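Local coordinates for protein monothiol glutaredoxin-S14, chloroplastic (Arabidopsis thaliana, PDB 3IPZ) that forms a [2Fe-2S]-bridged homodimer, may donate iron-sulfur clusters to proteins that need them, and may regulate CAX cation transporters, at residues L22-R28 with F50-L56; I79-F84 with E98-V103. All blocks are in the same frame, centred on the assembly; numbering follows the deposited sequence.

In the fold
The glutaredoxin domain, the part of the longer chloroplast protein present here, illustrates how a thioredoxin-type fold is built on one central sheet with helices packed around it. Contact 1 and contact 2 both reach that four-stranded sheet, whose order is 51-54, 20-24, 76-79, 82-85, contact 1 taking in one outermost strand, contact 2 the other. Contact 1 pairs the parallel strands of a beta-alpha-beta unit; contact 2 sets the closing hairpin against helix 98-108. They follow in series along the chain, on opposite sides of its centre, with their own centres about 17 Å apart and nearest atoms about 7 Å apart. Contact 1 includes Lys25, a probable glutathione ligand by similarity, whereas contact 2 is structural packing.

Contact 1: residues L22-R28 with F50-L56; sequences LFMKGTR and FEDVNIL
Strands 20-24 and 51-54, the parallel pair of a beta-alpha-beta unit connected through helix 34-45, meet in the register Leu22-Asp52, Phe23-Val53 and Met24-Asn54. Four backbone bonds join them: Leu22 N to Glu51 O, Val53 N to Leu22 O, Met24 N to Val53 O and Ile55 N to Met24 O, the last at 2.9 Å. Phe23 and Val53 run side by side on one face, where Phe23 CD2 touches Val53 CB at 3.7 Å, and Leu65 and Leu61 of helix 59-69 pack on Phe23 and Val53 respectively. Asp52, on the other face, has its CG between the backbone N and the carbonyl carbon (chi1 62°), which brings its carboxylate up to the loop after strand 20-24. There Asp52 OD2 accepts Arg28 N at 2.9 Å, while Asp52 OD1 takes a salt bridge from Arg28 NH2 at 3.0 Å; each donor stands out of the carboxylate plane, which is turned 84° from the guanidinium. Arg28 NH2 also donates to Phe50 O at 2.8 Å, and both acceptors lie at the guanidinium's edge, in its plane. One face of the group rests flat on the Phe50 ring, a cation-pi stack with Arg28 CZ 4.0 Å from the ring centroid and planes 15° apart. A water bridges Arg28 NH1 and Phe50 N. At the end of strand 51-54, Asn54 OD1 accepts from Gly26 N at 3.1 Å and, in an Asx turn, from Leu56 N at 2.8 Å, the two on opposite faces of the amide. Next to Gly26, Lys25, expected by similarity to bind glutathione, lays its CB and CG against Leu56 and Ile55. With bonds in its plane and a ring across one face, the Arg28 guanidinium is probably held in its rotation, and its charge would favour an ionised Asp52.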
ATOM      1  N   LEU A  22       3.471   0.420   0.867  1.00 31.28           N
ATOM      2  CA  LEU A  22       2.790   0.878  -0.334  1.00 31.99           C
ATOM      3  C   LEU A  22       3.116   0.026  -1.557  1.00 34.96           C
ATOM      4  O   LEU A  22       4.271  -0.117  -1.927  1.00 33.00           O
ATOM      5  CB  LEU A  22       3.212   2.310  -0.624  1.00 27.76           C
ATOM      6  CG  LEU A  22       2.390   3.254  -1.486  1.00 38.83           C
ATOM      7  CD1 LEU A  22       3.356   3.981  -2.394  1.00 29.85           C
ATOM      8  CD2 LEU A  22       1.329   2.525  -2.265  1.00 32.44           C
ATOM      9  N   PHE A  23       2.099  -0.541  -2.190  1.00 40.04           N
ATOM     10  CA  PHE A  23       2.330  -1.312  -3.405  1.00 36.65           C
ATOM     11  C   PHE A  23       2.002  -0.352  -4.539  1.00 34.09           C
ATOM     12  O   PHE A  23       0.876   0.087  -4.669  1.00 33.25           O
ATOM     13  CB  PHE A  23       1.441  -2.552  -3.423  1.00 32.29           C
ATOM     14  CG  PHE A  23       1.817  -3.553  -2.374  1.00 39.36           C
ATOM     15  CD1 PHE A  23       1.071  -3.673  -1.201  1.00 33.89           C
ATOM     16  CD2 PHE A  23       2.958  -4.339  -2.532  1.00 31.60           C
ATOM     17  CE1 PHE A  23       1.453  -4.557  -0.198  1.00 36.64           C
ATOM     18  CE2 PHE A  23       3.355  -5.234  -1.534  1.00 37.37           C
ATOM     19  CZ  PHE A  23       2.601  -5.344  -0.361  1.00 44.72           C
ATOM     20  N   MET A  24       3.006  -0.020  -5.344  1.00 34.86           N
ATOM     21  CA  MET A  24       2.834   0.950  -6.417  1.00 37.36           C
ATOM     22  C   MET A  24       3.397   0.547  -7.771  1.00 39.50           C
ATOM     23  O   MET A  24       3.993  -0.520  -7.938  1.00 44.85           O
ATOM     24  CB  MET A  24       3.505   2.262  -6.007  1.00 34.93           C
ATOM     25  CG  MET A  24       5.002   2.116  -5.809  1.00 33.62           C
ATOM     26  SD  MET A  24       5.834   3.595  -5.162  1.00 36.26           S
ATOM     27  CE  MET A  24       5.554   4.756  -6.529  1.00 25.40           C
ATOM     28  N   LYS A  25       3.184   1.427  -8.743  1.00 38.28           N
ATOM     29  CA  LYS A  25       3.698   1.235 -10.087  1.00 37.05           C
ATOM     30  C   LYS A  25       4.943   2.106 -10.101  1.00 40.11           C
ATOM     31  O   LYS A  25       4.861   3.340 -10.117  1.00 37.64           O
ATOM     32  CB  LYS A  25       2.675   1.708 -11.119  1.00 34.82           C
ATOM     33  CG  LYS A  25       1.439   0.823 -11.150  1.00 35.32           C
ATOM     34  CD  LYS A  25       0.488   1.204 -12.249  1.00 39.50           C
ATOM     35  CE  LYS A  25      -0.660   0.218 -12.310  1.00 33.84           C
ATOM     36  NZ  LYS A  25      -1.669   0.612 -13.342  1.00 36.82           N
ATOM     37  N   GLY A  26       6.102   1.458 -10.045  1.00 37.57           N
ATOM     38  CA  GLY A  26       7.338   2.205 -10.027  1.00 30.16           C
ATOM     39  C   GLY A  26       7.941   2.233  -8.640  1.00 32.07           C
ATOM     40  O   GLY A  26       7.684   1.352  -7.817  1.00 30.88           O
ATOM     41  N   THR A  27       8.726   3.272  -8.379  1.00 33.09           N
ATOM     42  CA  THR A  27       9.413   3.435  -7.111  1.00 36.68           C
ATOM     43  C   THR A  27       9.090   4.822  -6.572  1.00 38.95           C
ATOM     44  O   THR A  27       8.614   5.683  -7.314  1.00 38.07           O
ATOM     45  CB  THR A  27      10.944   3.293  -7.322  1.00 37.38           C
ATOM     46  OG1 THR A  27      11.593   3.139  -6.057  1.00 72.64           O
ATOM     47  CG2 THR A  27      11.499   4.533  -7.998  1.00 36.78           C
ATOM     48  N   ARG A  28       9.360   5.054  -5.292  1.00 42.49           N
ATOM     49  CA  ARG A  28       9.047   6.349  -4.698  1.00 44.35           C
ATOM     50  C   ARG A  28       9.732   7.514  -5.383  1.00 42.28           C
ATOM     51  O   ARG A  28       9.178   8.607  -5.458  1.00 48.50           O
ATOM     52  CB  ARG A  28       9.385   6.366  -3.205  1.00 46.56           C
ATOM     53  CG  ARG A  28      10.703   7.031  -2.852  1.00 57.80           C
ATOM     54  CD  ARG A  28      10.860   7.085  -1.349  1.00 54.14           C
ATOM     55  NE  ARG A  28      10.630   5.768  -0.768  1.00 57.79           N
ATOM     56  CZ  ARG A  28      10.309   5.562   0.505  1.00 67.15           C
ATOM     57  NH1 ARG A  28      10.180   6.594   1.338  1.00 62.29           N
ATOM     58  NH2 ARG A  28      10.102   4.323   0.941  1.00 48.16           N
ATOM     59  N   PHE A  50       7.814   4.724   5.272  1.00 42.55           N
ATOM     60  CA  PHE A  50       7.107   3.613   4.654  1.00 39.68           C
ATOM     61  C   PHE A  50       7.960   2.806   3.686  1.00 43.78           C
ATOM     62  O   PHE A  50       9.012   3.259   3.235  1.00 42.76           O
ATOM     63  CB  PHE A  50       5.867   4.127   3.917  1.00 39.05           C
ATOM     64  CG  PHE A  50       6.182   5.035   2.756  1.00 38.16           C
ATOM     65  CD1 PHE A  50       6.553   6.360   2.969  1.00 35.82           C
ATOM     66  CD2 PHE A  50       6.130   4.550   1.445  1.00 32.54           C
ATOM     67  CE1 PHE A  50       6.873   7.193   1.898  1.00 34.08           C
ATOM     68  CE2 PHE A  50       6.449   5.372   0.363  1.00 32.53           C
ATOM     69  CZ  PHE A  50       6.821   6.698   0.592  1.00 32.27           C
ATOM     70  N   GLU A  51       7.496   1.598   3.379  1.00 36.88           N
ATOM     71  CA  GLU A  51       8.178   0.734   2.436  1.00 38.80           C
ATOM     72  C   GLU A  51       7.415   0.762   1.108  1.00 38.78           C
ATOM     73  O   GLU A  51       6.201   0.558   1.081  1.00 49.93           O
ATOM     74  CB  GLU A  51       8.222  -0.698   2.956  1.00 33.30           C
ATOM     75  CG  GLU A  51       8.920  -1.663   2.001  1.00 55.61           C
ATOM     76  CD  GLU A  51      10.424  -1.434   1.930  1.00 66.28           C
ATOM     77  OE1 GLU A  51      11.053  -1.877   0.941  1.00 69.28           O
ATOM     78  OE2 GLU A  51      10.975  -0.822   2.875  1.00 64.49           O
ATOM     79  N   ASP A  52       8.116   1.037   0.014  1.00 38.77           N
ATOM     80  CA  ASP A  52       7.476   1.057  -1.297  1.00 39.45           C
ATOM     81  C   ASP A  52       7.901  -0.169  -2.097  1.00 39.84           C
ATOM     82  O   ASP A  52       9.085  -0.488  -2.203  1.00 42.93           O
ATOM     83  CB  ASP A  52       7.805   2.353  -2.062  1.00 46.01           C
ATOM     84  CG  ASP A  52       9.292   2.520  -2.351  1.00 53.05           C
ATOM     85  OD1 ASP A  52      10.105   2.429  -1.407  1.00 58.84           O
ATOM     86  OD2 ASP A  52       9.648   2.764  -3.528  1.00 56.54           O
ATOM     87  N   VAL A  53       6.915  -0.869  -2.638  1.00 33.90           N
ATOM     88  CA  VAL A  53       7.159  -2.070  -3.420  1.00 34.27           C
ATOM     89  C   VAL A  53       6.632  -1.904  -4.845  1.00 42.49           C
ATOM     90  O   VAL A  53       5.449  -1.632  -5.056  1.00 42.81           O
ATOM     91  CB  VAL A  53       6.477  -3.277  -2.761  1.00 27.48           C
ATOM     92  CG1 VAL A  53       6.595  -4.508  -3.638  1.00 31.49           C
ATOM     93  CG2 VAL A  53       7.105  -3.521  -1.413  1.00 36.04           C
ATOM     94  N   ASN A  54       7.518  -2.069  -5.820  1.00 41.34           N
ATOM     95  CA  ASN A  54       7.145  -1.953  -7.221  1.00 42.90           C
ATOM     96  C   ASN A  54       6.487  -3.254  -7.730  1.00 43.61           C
ATOM     97  O   ASN A  54       7.141  -4.291  -7.821  1.00 49.30           O
ATOM     98  CB  ASN A  54       8.398  -1.649  -8.043  1.00 43.32           C
ATOM     99  CG  ASN A  54       8.084  -1.219  -9.464  1.00 49.56           C
ATOM    100  OD1 ASN A  54       7.008  -1.510  -9.998  1.00 46.44           O
ATOM    101  ND2 ASN A  54       9.038  -0.537 -10.095  1.00 42.67           N
ATOM    102  N   ILE A  55       5.196  -3.208  -8.055  1.00 40.34           N
ATOM    103  CA  ILE A  55       4.519  -4.400  -8.567  1.00 39.06           C
ATOM    104  C   ILE A  55       4.579  -4.504 -10.101  1.00 40.77           C
ATOM    105  O   ILE A  55       3.971  -5.394 -10.693  1.00 40.52           O
ATOM    106  CB  ILE A  55       3.035  -4.481  -8.090  1.00 40.30           C
ATOM    107  CG1 ILE A  55       2.349  -3.107  -8.163  1.00 36.27           C
ATOM    108  CG2 ILE A  55       2.986  -5.028  -6.680  1.00 35.80           C
ATOM    109  CD1 ILE A  55       2.053  -2.617  -9.576  1.00 26.19           C
ATOM    110  N   LEU A  56       5.323  -3.601 -10.740  1.00 51.95           N
ATOM    111  CA  LEU A  56       5.463  -3.619 -12.202  1.00 60.51           C
ATOM    112  C   LEU A  56       6.498  -4.644 -12.662  1.00 68.97           C
ATOM    113  O   LEU A  56       6.662  -4.884 -13.860  1.00 69.11           O
ATOM    114  CB  LEU A  56       5.871  -2.239 -12.726  1.00 45.93           C
ATOM    115  CG  LEU A  56       4.759  -1.194 -12.741  1.00 51.56           C
ATOM    116  CD1 LEU A  56       5.283   0.077 -13.355  1.00 46.04           C
ATOM    117  CD2 LEU A  56       3.566  -1.713 -13.530  1.00 34.54           C
TER
HETATM  118  O   HOH W   1      10.170   6.254   4.288  1.00 57.11           O

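Contact 2: residues I79-F84 with E98-V103; sequences IGGEFF and ELQEEV
Phe84 reaches from the edge strand 82-85 to helix 98-108, the last helix of the glutaredoxin domain. From CB the side chain sets off with CG anti to the backbone N (chi1 -172°), which carries the ring across to the helix. Along one side of the ring, CD1 and then CE1 meet Glu102, where Phe84 CE1 closes to 3.4 Å from Glu102 CG. At the far end Phe84 CZ comes 3.9 Å from Glu98 OE2 and also approaches Leu99 CA; on the other side Phe84 CE2 lies 4.4 Å from Leu99 CG. Ala93 of helix 87-96 touches the same ring. Ile79, at the start of the type I' turn that ends at Glu82, adds a second point of packing: its CD1 lies 4.0 Å from Leu99 CD2 and also reaches Val103 CG2, while Ile79 CG2 rests 3.7 Å from Glu102 O. Were an alanine in place of Phe84, a gap would probably open between strand and helix, leaving Glu102 CG without the ring it packs on and Leu99 with Ile79 as its remaining partner across the contact. Hairpin and helix thus join by mostly apolar packing, to which Glu102 contributes its aliphatic stem rather than its charge.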
ATOM      1  N   ILE A  79      -1.518  -0.334   6.212  1.00 30.14           N
ATOM      2  CA  ILE A  79      -1.107   0.328   7.443  1.00 32.60           C
ATOM      3  C   ILE A  79      -1.410  -0.620   8.585  1.00 38.16           C
ATOM      4  O   ILE A  79      -2.545  -1.089   8.714  1.00 28.40           O
ATOM      5  CB  ILE A  79      -1.882   1.645   7.674  1.00 36.31           C
ATOM      6  CG1 ILE A  79      -1.647   2.605   6.514  1.00 32.46           C
ATOM      7  CG2 ILE A  79      -1.425   2.301   8.962  1.00 32.21           C
ATOM      8  CD1 ILE A  79      -2.648   3.757   6.416  1.00 28.03           C
ATOM      9  N   GLY A  80      -0.396  -0.903   9.407  1.00 36.04           N
ATOM     10  CA  GLY A  80      -0.583  -1.811  10.524  1.00 26.56           C
ATOM     11  C   GLY A  80      -0.917  -3.213  10.044  1.00 34.26           C
ATOM     12  O   GLY A  80      -1.530  -4.000  10.770  1.00 41.80           O
ATOM     13  N   GLY A  81      -0.521  -3.528   8.813  1.00 29.06           N
ATOM     14  CA  GLY A  81      -0.776  -4.850   8.266  1.00 30.50           C
ATOM     15  C   GLY A  81      -2.185  -5.075   7.752  1.00 39.68           C
ATOM     16  O   GLY A  81      -2.550  -6.209   7.428  1.00 40.49           O
ATOM     17  N   GLU A  82      -2.985  -4.013   7.684  1.00 38.38           N
ATOM     18  CA  GLU A  82      -4.356  -4.116   7.184  1.00 37.97           C
ATOM     19  C   GLU A  82      -4.477  -3.258   5.942  1.00 36.80           C
ATOM     20  O   GLU A  82      -3.928  -2.160   5.896  1.00 35.38           O
ATOM     21  CB  GLU A  82      -5.366  -3.632   8.229  1.00 38.35           C
ATOM     22  CG  GLU A  82      -5.348  -4.437   9.528  1.00 54.11           C
ATOM     23  CD  GLU A  82      -5.824  -5.875   9.340  1.00 62.70           C
ATOM     24  OE1 GLU A  82      -5.593  -6.706  10.251  1.00 65.42           O
ATOM     25  OE2 GLU A  82      -6.432  -6.173   8.287  1.00 61.56           O
ATOM     26  N   PHE A  83      -5.178  -3.763   4.930  1.00 34.65           N
ATOM     27  CA  PHE A  83      -5.357  -3.015   3.695  1.00 28.52           C
ATOM     28  C   PHE A  83      -6.174  -1.747   3.986  1.00 30.94           C
ATOM     29  O   PHE A  83      -7.299  -1.817   4.478  1.00 31.85           O
ATOM     30  CB  PHE A  83      -6.066  -3.886   2.656  1.00 30.11           C
ATOM     31  CG  PHE A  83      -6.452  -3.151   1.411  1.00 37.03           C
ATOM     32  CD1 PHE A  83      -5.487  -2.529   0.626  1.00 30.51           C
ATOM     33  CD2 PHE A  83      -7.790  -3.056   1.033  1.00 30.62           C
ATOM     34  CE1 PHE A  83      -5.851  -1.808  -0.531  1.00 30.03           C
ATOM     35  CE2 PHE A  83      -8.162  -2.341  -0.114  1.00 33.24           C
ATOM     36  CZ  PHE A  83      -7.183  -1.715  -0.896  1.00 36.59           C
ATOM     37  N   PHE A  84      -5.599  -0.587   3.686  1.00 31.54           N
ATOM     38  CA  PHE A  84      -6.292   0.669   3.929  1.00 35.19           C
ATOM     39  C   PHE A  84      -7.129   1.097   2.730  1.00 35.46           C
ATOM     40  O   PHE A  84      -8.278   1.481   2.889  1.00 40.65           O
ATOM     41  CB  PHE A  84      -5.300   1.777   4.278  1.00 35.19           C
ATOM     42  CG  PHE A  84      -5.958   3.037   4.731  1.00 30.83           C
ATOM     43  CD1 PHE A  84      -6.508   3.124   6.014  1.00 30.06           C
ATOM     44  CD2 PHE A  84      -6.079   4.121   3.866  1.00 26.73           C
ATOM     45  CE1 PHE A  84      -7.172   4.264   6.426  1.00 24.60           C
ATOM     46  CE2 PHE A  84      -6.745   5.275   4.269  1.00 32.28           C
ATOM     47  CZ  PHE A  84      -7.293   5.350   5.549  1.00 38.06           C
ATOM     48  N   GLU A  98      -8.454  11.208   8.486  1.00 37.75           N
ATOM     49  CA  GLU A  98      -8.551   9.791   8.869  1.00 43.57           C
ATOM     50  C   GLU A  98      -7.252   9.018   8.547  1.00 38.08           C
ATOM     51  O   GLU A  98      -6.871   8.085   9.253  1.00 37.02           O
ATOM     52  CB  GLU A  98      -9.732   9.145   8.144  1.00 41.11           C
ATOM     53  CG  GLU A  98      -9.936   7.662   8.437  1.00 64.72           C
ATOM     54  CD  GLU A  98     -11.046   7.043   7.587  1.00 68.85           C
ATOM     55  OE1 GLU A  98     -12.131   7.659   7.490  1.00 81.33           O
ATOM     56  OE2 GLU A  98     -10.840   5.944   7.025  1.00 62.57           O
ATOM     57  N   LEU A  99      -6.584   9.414   7.472  1.00 32.78           N
ATOM     58  CA  LEU A  99      -5.334   8.786   7.072  1.00 39.61           C
ATOM     59  C   LEU A  99      -4.312   8.980   8.204  1.00 32.97           C
ATOM     60  O   LEU A  99      -3.652   8.039   8.630  1.00 39.05           O
ATOM     61  CB  LEU A  99      -4.807   9.450   5.793  1.00 28.78           C
ATOM     62  CG  LEU A  99      -3.918   8.635   4.847  1.00 40.35           C
ATOM     63  CD1 LEU A  99      -3.010   9.590   4.128  1.00 31.24           C
ATOM     64  CD2 LEU A  99      -3.104   7.601   5.586  1.00 31.01           C
ATOM     65  N   GLN A 100      -4.193  10.212   8.685  1.00 42.42           N
ATOM     66  CA  GLN A 100      -3.258  10.527   9.757  1.00 47.65           C
ATOM     67  C   GLN A 100      -3.594   9.768  11.033  1.00 46.80           C
ATOM     68  O   GLN A 100      -2.708   9.218  11.694  1.00 44.29           O
ATOM     69  CB  GLN A 100      -3.241  12.032  10.016  1.00 46.95           C
ATOM     70  CG  GLN A 100      -2.774  12.839   8.815  1.00 49.11           C
ATOM     71  CD  GLN A 100      -3.883  13.162   7.804  1.00 61.47           C
ATOM     72  OE1 GLN A 100      -4.792  12.361   7.554  1.00 47.32           O
ATOM     73  NE2 GLN A 100      -3.790  14.341   7.204  1.00 52.27           N
ATOM     74  N   GLU A 101      -4.876   9.726  11.375  1.00 44.26           N
ATOM     75  CA  GLU A 101      -5.289   9.001  12.563  1.00 43.47           C
ATOM     76  C   GLU A 101      -4.806   7.562  12.486  1.00 46.83           C
ATOM     77  O   GLU A 101      -4.231   7.039  13.451  1.00 44.53           O
ATOM     78  CB  GLU A 101      -6.807   9.007  12.694  1.00 56.55           C
ATOM     79  CG  GLU A 101      -7.378  10.256  13.337  1.00 74.02           C
ATOM     80  CD  GLU A 101      -8.890  10.209  13.406  1.00 77.56           C
ATOM     81  OE1 GLU A 101      -9.430   9.172  13.851  1.00 71.74           O
ATOM     82  OE2 GLU A 101      -9.534  11.207  13.013  1.00 82.59           O
ATOM     83  N   GLU A 102      -5.043   6.930  11.332  1.00 40.20           N
ATOM     84  CA  GLU A 102      -4.652   5.543  11.107  1.00 40.91           C
ATOM     85  C   GLU A 102      -3.161   5.297  11.230  1.00 35.72           C
ATOM     86  O   GLU A 102      -2.739   4.308  11.836  1.00 35.58           O
ATOM     87  CB  GLU A 102      -5.114   5.069   9.729  1.00 44.82           C
ATOM     88  CG  GLU A 102      -6.414   4.309   9.763  1.00 57.71           C
ATOM     89  CD  GLU A 102      -6.347   3.108  10.679  1.00 63.11           C
ATOM     90  OE1 GLU A 102      -5.572   2.166  10.389  1.00 49.16           O
ATOM     91  OE2 GLU A 102      -7.070   3.114  11.696  1.00 60.73           O
ATOM     92  N   VAL A 103      -2.371   6.186  10.641  1.00 26.58           N
ATOM     93  CA  VAL A 103      -0.925   6.054  10.688  1.00 33.21           C
ATOM     94  C   VAL A 103      -0.421   6.179  12.126  1.00 35.60           C
ATOM     95  O   VAL A 103       0.380   5.364  12.573  1.00 41.89           O
ATOM     96  CB  VAL A 103      -0.247   7.120   9.817  1.00 35.68           C
ATOM     97  CG1 VAL A 103       1.258   7.057  10.007  1.00 32.72           C
ATOM     98  CG2 VAL A 103      -0.613   6.907   8.337  1.00 36.43           C
TER